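Local atomic coordinates of NAD(P)H-flavin oxidoreductase (Staphylococcus epidermidis ATCC 12228, PDB entry 3GBH), a protein that binds flavin mononucleotide and, as a member of the nitroreductase family, probably catalyses the NAD(P)H-dependent reduction of flavin or of other acceptors. Residues N12-S17 against A154-Y159; W54-V59 against S144-Q149. All blocks are in the same frame, centred on the assembly; numbering follows the deposited sequence. Where two conformers were deposited one is given.

Interaction 1: residues N12-S17 against A154-Y159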
# COMPACT_ATOMS: atom_id res chain seq x y z
N ASN B 12 -7.51 7.05 11.39
CA ASN B 12 -6.33 6.63 12.16
C ASN B 12 -6.03 7.51 13.36
O ASN B 12 -5.65 7.01 14.41
CB ASN B 12 -5.12 6.51 11.24
CG ASN B 12 -5.19 5.26 10.38
OD1 ASN B 12 -5.26 4.16 10.91
ND2 ASN B 12 -5.22 5.43 9.07
N GLU B 13 -6.22 8.82 13.23
CA GLU B 13 -6.09 9.73 14.36
C GLU B 13 -7.08 9.36 15.47
O GLU B 13 -6.74 9.37 16.67
CB GLU B 13 -6.31 11.19 13.93
CG GLU B 13 -5.26 11.72 12.95
N VAL B 14 -8.33 9.05 15.10
CA VAL B 14 -9.31 8.68 16.12
C VAL B 14 -8.84 7.42 16.86
O VAL B 14 -8.79 7.37 18.09
CB VAL B 14 -10.72 8.46 15.54
CG1 VAL B 14 -11.67 7.85 16.59
CG2 VAL B 14 -11.28 9.78 15.02
N LEU B 15 -8.52 6.39 16.10
CA LEU B 15 -8.07 5.13 16.67
C LEU B 15 -6.82 5.35 17.52
O LEU B 15 -6.72 4.85 18.65
CB LEU B 15 -7.82 4.16 15.52
CG LEU B 15 -7.81 2.68 15.80
CD1 LEU B 15 -8.23 1.85 14.56
CD2 LEU B 15 -6.38 2.35 16.29
N ASN B 16 -5.85 6.11 17.01
CA ASN B 16 -4.64 6.37 17.80
C ASN B 16 -4.84 7.15 19.10
O ASN B 16 -4.03 7.00 20.03
CB ASN B 16 -3.57 7.08 16.96
CG ASN B 16 -2.98 6.18 15.87
OD1 ASN B 16 -3.12 4.95 15.91
ND2 ASN B 16 -2.31 6.80 14.90
N SER B 17 -5.90 7.95 19.19
CA SER B 17 -6.11 8.76 20.40
C SER B 17 -7.13 8.17 21.36
O SER B 17 -7.33 8.72 22.45
CB SER B 17 -6.50 10.19 20.02
OG SER B 17 -7.62 10.18 19.17
N ALA B 154 -17.22 8.77 20.21
CA ALA B 154 -17.04 9.78 21.26
C ALA B 154 -15.72 10.52 21.03
O ALA B 154 -15.66 11.79 21.03
CB ALA B 154 -17.08 9.12 22.66
N LYS B 155 -14.67 9.76 20.75
CA LYS B 155 -13.36 10.37 20.46
C LYS B 155 -13.38 11.24 19.21
O LYS B 155 -12.73 12.30 19.16
CB LYS B 155 -12.28 9.31 20.36
CG LYS B 155 -10.87 9.85 20.25
CD LYS B 155 -10.31 10.26 21.58
CE LYS B 155 -9.49 11.52 21.49
NZ LYS B 155 -10.32 12.65 21.92
N ALA B 156 -14.13 10.84 18.18
CA ALA B 156 -14.23 11.64 16.95
C ALA B 156 -14.89 12.98 17.22
O ALA B 156 -14.63 14.00 16.52
CB ALA B 156 -15.00 10.85 15.87
N HIS B 157 -15.75 13.01 18.23
CA HIS B 157 -16.42 14.25 18.67
C HIS B 157 -15.58 15.09 19.61
O HIS B 157 -16.00 16.18 20.00
CB HIS B 157 -17.74 13.93 19.37
CG HIS B 157 -18.85 13.60 18.44
ND1 HIS B 157 -19.99 14.37 18.33
CD2 HIS B 157 -19.01 12.55 17.59
CE1 HIS B 157 -20.80 13.82 17.44
NE2 HIS B 157 -20.23 12.72 16.98
N GLY B 158 -14.42 14.59 19.98
CA GLY B 158 -13.48 15.38 20.80
C GLY B 158 -13.55 14.99 22.28
O GLY B 158 -12.86 15.57 23.12
N TYR B 159 -14.35 13.99 22.59
CA TYR B 159 -14.52 13.50 23.97
C TYR B 159 -13.57 12.34 24.25
O TYR B 159 -12.90 11.85 23.33
CB TYR B 159 -15.98 13.07 24.22
CG TYR B 159 -16.93 14.21 24.05
CD1 TYR B 159 -16.77 15.37 24.78
CD2 TYR B 159 -17.98 14.15 23.14
CE1 TYR B 159 -17.61 16.44 24.62
CE2 TYR B 159 -18.84 15.23 22.97
CZ TYR B 159 -18.65 16.38 23.72
OH TYR B 159 -19.48 17.50 23.59
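The aliphatic chain of K155 lies across S17, and its carbons, not its ammonium group, do the touching. In the S17 conformer described, one of two and so provisional, K155 CE comes to 3.3 Å from S17 OG and K155 CG to 3.4 Å from the same oxygen, so the hydroxyl rests inside the bend of the lysine chain. The bend starts at chi2 (80°), after a first torsion that sets CG anti to the backbone N; turns at chi3 and chi4 carry NZ back over its own segment. There K155 NZ donates to Y159 O at 3.0 Å from above the carbonyl plane, and D160 adds a long, weak ion pair. S17 OG is held by E13 O one helical turn earlier, donating at 2.8 Å in this conformer.

Beside S17, V14 spreads its two methyls: V14 CG1 stands 4.1 Å from K155 CB, and V14 CG2 meets A156 CB at 4.0 Å. I8 also packs on V14, and F11 of the second subunit packs on A156.

Helix 132-156 stops at this contact in a Schellman motif: G158 takes a positive phi (100°), with G158 N bonded to K155 O and Y159 N to A154 O, and the chain leaves toward strand 160-164. By its bond to Y159 O the lysine tail spans that turn. No hydrogen bond joins the two segments: S17 OG and K155 NZ each bond to a carbonyl of their own. Methyls, methylenes, a hydroxyl and backbone carbonyls meet by van der Waals packing, so shape rather than directional bonding joins them.

Interaction 2: residues W54-V59 against S144-Q149; sequences WRIAVV and SLMAMQ
W54 presents one face of its indole to the side chain of M146, a selenomethionine that runs across the ring before curling back toward the strand. W54 CG lies between the backbone N and the carbonyl carbon (chi1 39°), which turns that face to the helix. M146 CB lies over the six-membered ring, 3.9 Å from its centroid and 22° off the normal, in a CH-pi contact, while CG follows above the middle of the indole. The M146 chain leaves the helix with CG anti to the backbone N (chi1 -175°), then bends at chi2 and chi3. These bends bring CE beside the root of the tryptophan, 3.6 Å from W54 CB, and against I56, whose CD1 is 3.9 Å from M146 CE. The selenium stands above the five-membered ring at 5.2 Å from its centroid, a distant Met-aromatic contact.

Helix 132-156 thereby packs on strand 54-59, outermost within this chain, and on the adjoining strand 84-91, where I88 also touches M146. Helix 32-42 adds I39 against I56 and A42 against M146, and a strand of the second subunit pairs in parallel with residues 56-58.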
# COMPACT_ATOMS: atom_id res chain seq x y z
N TRP B 54 -28.76 -4.19 23.12
CA TRP B 54 -28.10 -3.27 24.01
C TRP B 54 -29.08 -2.25 24.55
O TRP B 54 -29.97 -1.79 23.83
CB TRP B 54 -26.97 -2.52 23.32
CG TRP B 54 -27.27 -2.12 21.90
CD1 TRP B 54 -28.15 -1.17 21.49
CD2 TRP B 54 -26.70 -2.68 20.71
NE1 TRP B 54 -28.15 -1.07 20.12
CE2 TRP B 54 -27.27 -2.00 19.62
CE3 TRP B 54 -25.76 -3.68 20.47
CZ2 TRP B 54 -26.94 -2.30 18.30
CZ3 TRP B 54 -25.43 -3.98 19.17
CH2 TRP B 54 -26.00 -3.30 18.10
N ARG B 55 -28.90 -1.89 25.83
CA ARG B 55 -29.72 -0.87 26.49
C ARG B 55 -28.79 0.04 27.28
O ARG B 55 -28.07 -0.43 28.15
CB ARG B 55 -30.71 -1.54 27.44
CG ARG B 55 -31.62 -2.59 26.76
CD ARG B 55 -32.59 -2.02 25.72
NE ARG B 55 -33.41 -3.10 25.19
CZ ARG B 55 -33.23 -3.70 24.02
NH1 ARG B 55 -32.28 -3.31 23.17
NH2 ARG B 55 -34.03 -4.69 23.68
N ILE B 56 -28.83 1.33 27.00
CA ILE B 56 -27.87 2.29 27.58
C ILE B 56 -28.55 3.17 28.65
O ILE B 56 -29.45 3.94 28.33
CB ILE B 56 -27.25 3.19 26.50
CG1 ILE B 56 -26.64 2.34 25.37
CG2 ILE B 56 -26.18 4.13 27.16
CD1 ILE B 56 -26.13 3.16 24.18
N ALA B 57 -28.11 3.04 29.91
CA ALA B 57 -28.48 3.97 30.98
C ALA B 57 -27.42 5.08 30.99
O ALA B 57 -26.26 4.81 31.31
CB ALA B 57 -28.55 3.25 32.35
N VAL B 58 -27.81 6.30 30.61
CA VAL B 58 -26.88 7.43 30.55
C VAL B 58 -27.03 8.14 31.90
O VAL B 58 -27.94 8.97 32.09
CB VAL B 58 -27.23 8.37 29.39
CG1 VAL B 58 -26.24 9.52 29.31
CG2 VAL B 58 -27.34 7.59 28.03
N VAL B 59 -26.18 7.76 32.86
CA VAL B 59 -26.24 8.33 34.19
C VAL B 59 -25.54 9.69 34.22
O VAL B 59 -24.33 9.77 34.21
CB VAL B 59 -25.61 7.39 35.25
CG1 VAL B 59 -25.70 8.03 36.64
CG2 VAL B 59 -26.32 6.04 35.20
N SER B 144 -20.87 -5.25 23.49
CA SER B 144 -19.45 -4.89 23.41
C SER B 144 -19.06 -4.35 22.03
O SER B 144 -18.25 -3.42 21.90
CB SER B 144 -18.59 -6.09 23.84
OG SER B 144 -18.90 -6.44 25.19
N LEU B 145 -19.62 -4.93 20.97
CA LEU B 145 -19.39 -4.40 19.63
C LEU B 145 -19.84 -2.93 19.55
O LEU B 145 -19.12 -2.07 19.03
CB LEU B 145 -20.06 -5.25 18.56
CG LEU B 145 -19.59 -6.71 18.39
CD1 LEU B 145 -20.47 -7.43 17.40
CD2 LEU B 145 -18.12 -6.77 17.96
N MSE B 146 -21.05 -2.65 20.05
CA MSE B 146 -21.60 -1.30 20.07
C MSE B 146 -20.74 -0.39 20.96
O MSE B 146 -20.42 0.72 20.58
CB MSE B 146 -23.05 -1.34 20.53
CG MSE B 146 -23.79 -0.04 20.50
SE MSE B 146 -23.43 1.05 22.07
CE MSE B 146 -24.27 -0.14 23.41
N ALA B 147 -20.34 -0.88 22.12
CA ALA B 147 -19.50 -0.10 23.04
C ALA B 147 -18.19 0.40 22.40
O ALA B 147 -17.81 1.58 22.60
CB ALA B 147 -19.20 -0.90 24.31
N MSE B 148 -17.52 -0.45 21.61
CA MSE B 148 -16.27 -0.03 20.96
C MSE B 148 -16.57 1.10 19.99
O MSE B 148 -15.90 2.11 19.96
CB MSE B 148 -15.62 -1.19 20.21
CG MSE B 148 -14.27 -0.83 19.62
SE MSE B 148 -12.88 -0.72 20.99
CE MSE B 148 -12.57 1.22 20.98
N GLN B 149 -17.58 0.91 19.16
CA GLN B 149 -17.94 1.94 18.22
C GLN B 149 -18.38 3.23 18.94
O GLN B 149 -18.08 4.32 18.48
CB GLN B 149 -18.97 1.41 17.22
CG GLN B 149 -19.27 2.32 16.08
CD GLN B 149 -19.83 1.57 14.88
OE1 GLN B 149 -19.15 0.73 14.30
NE2 GLN B 149 -21.07 1.87 14.50

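How the interactions relate
Helix 132-156 carries both interactions: residues 144-149 in its middle serve interaction 2, and its C-terminal end serves interaction 1. Their centres are about 17 Å apart and their nearest atoms about 5 Å, without touching. Along the chain interaction 2 is nested within the loop that interaction 1 closes, since 54-59 and 144-149 both fall between 12-17 and 154-159. Interaction 2 packs the helix on the sheet near the centre of the chain; interaction 1 brings the N-terminal helix 11-17 to it nearer the periphery. Both adjoin the second subunit, and L145 lines an FMN pocket, so one long helix links sheet, cofactor site and subunit interface.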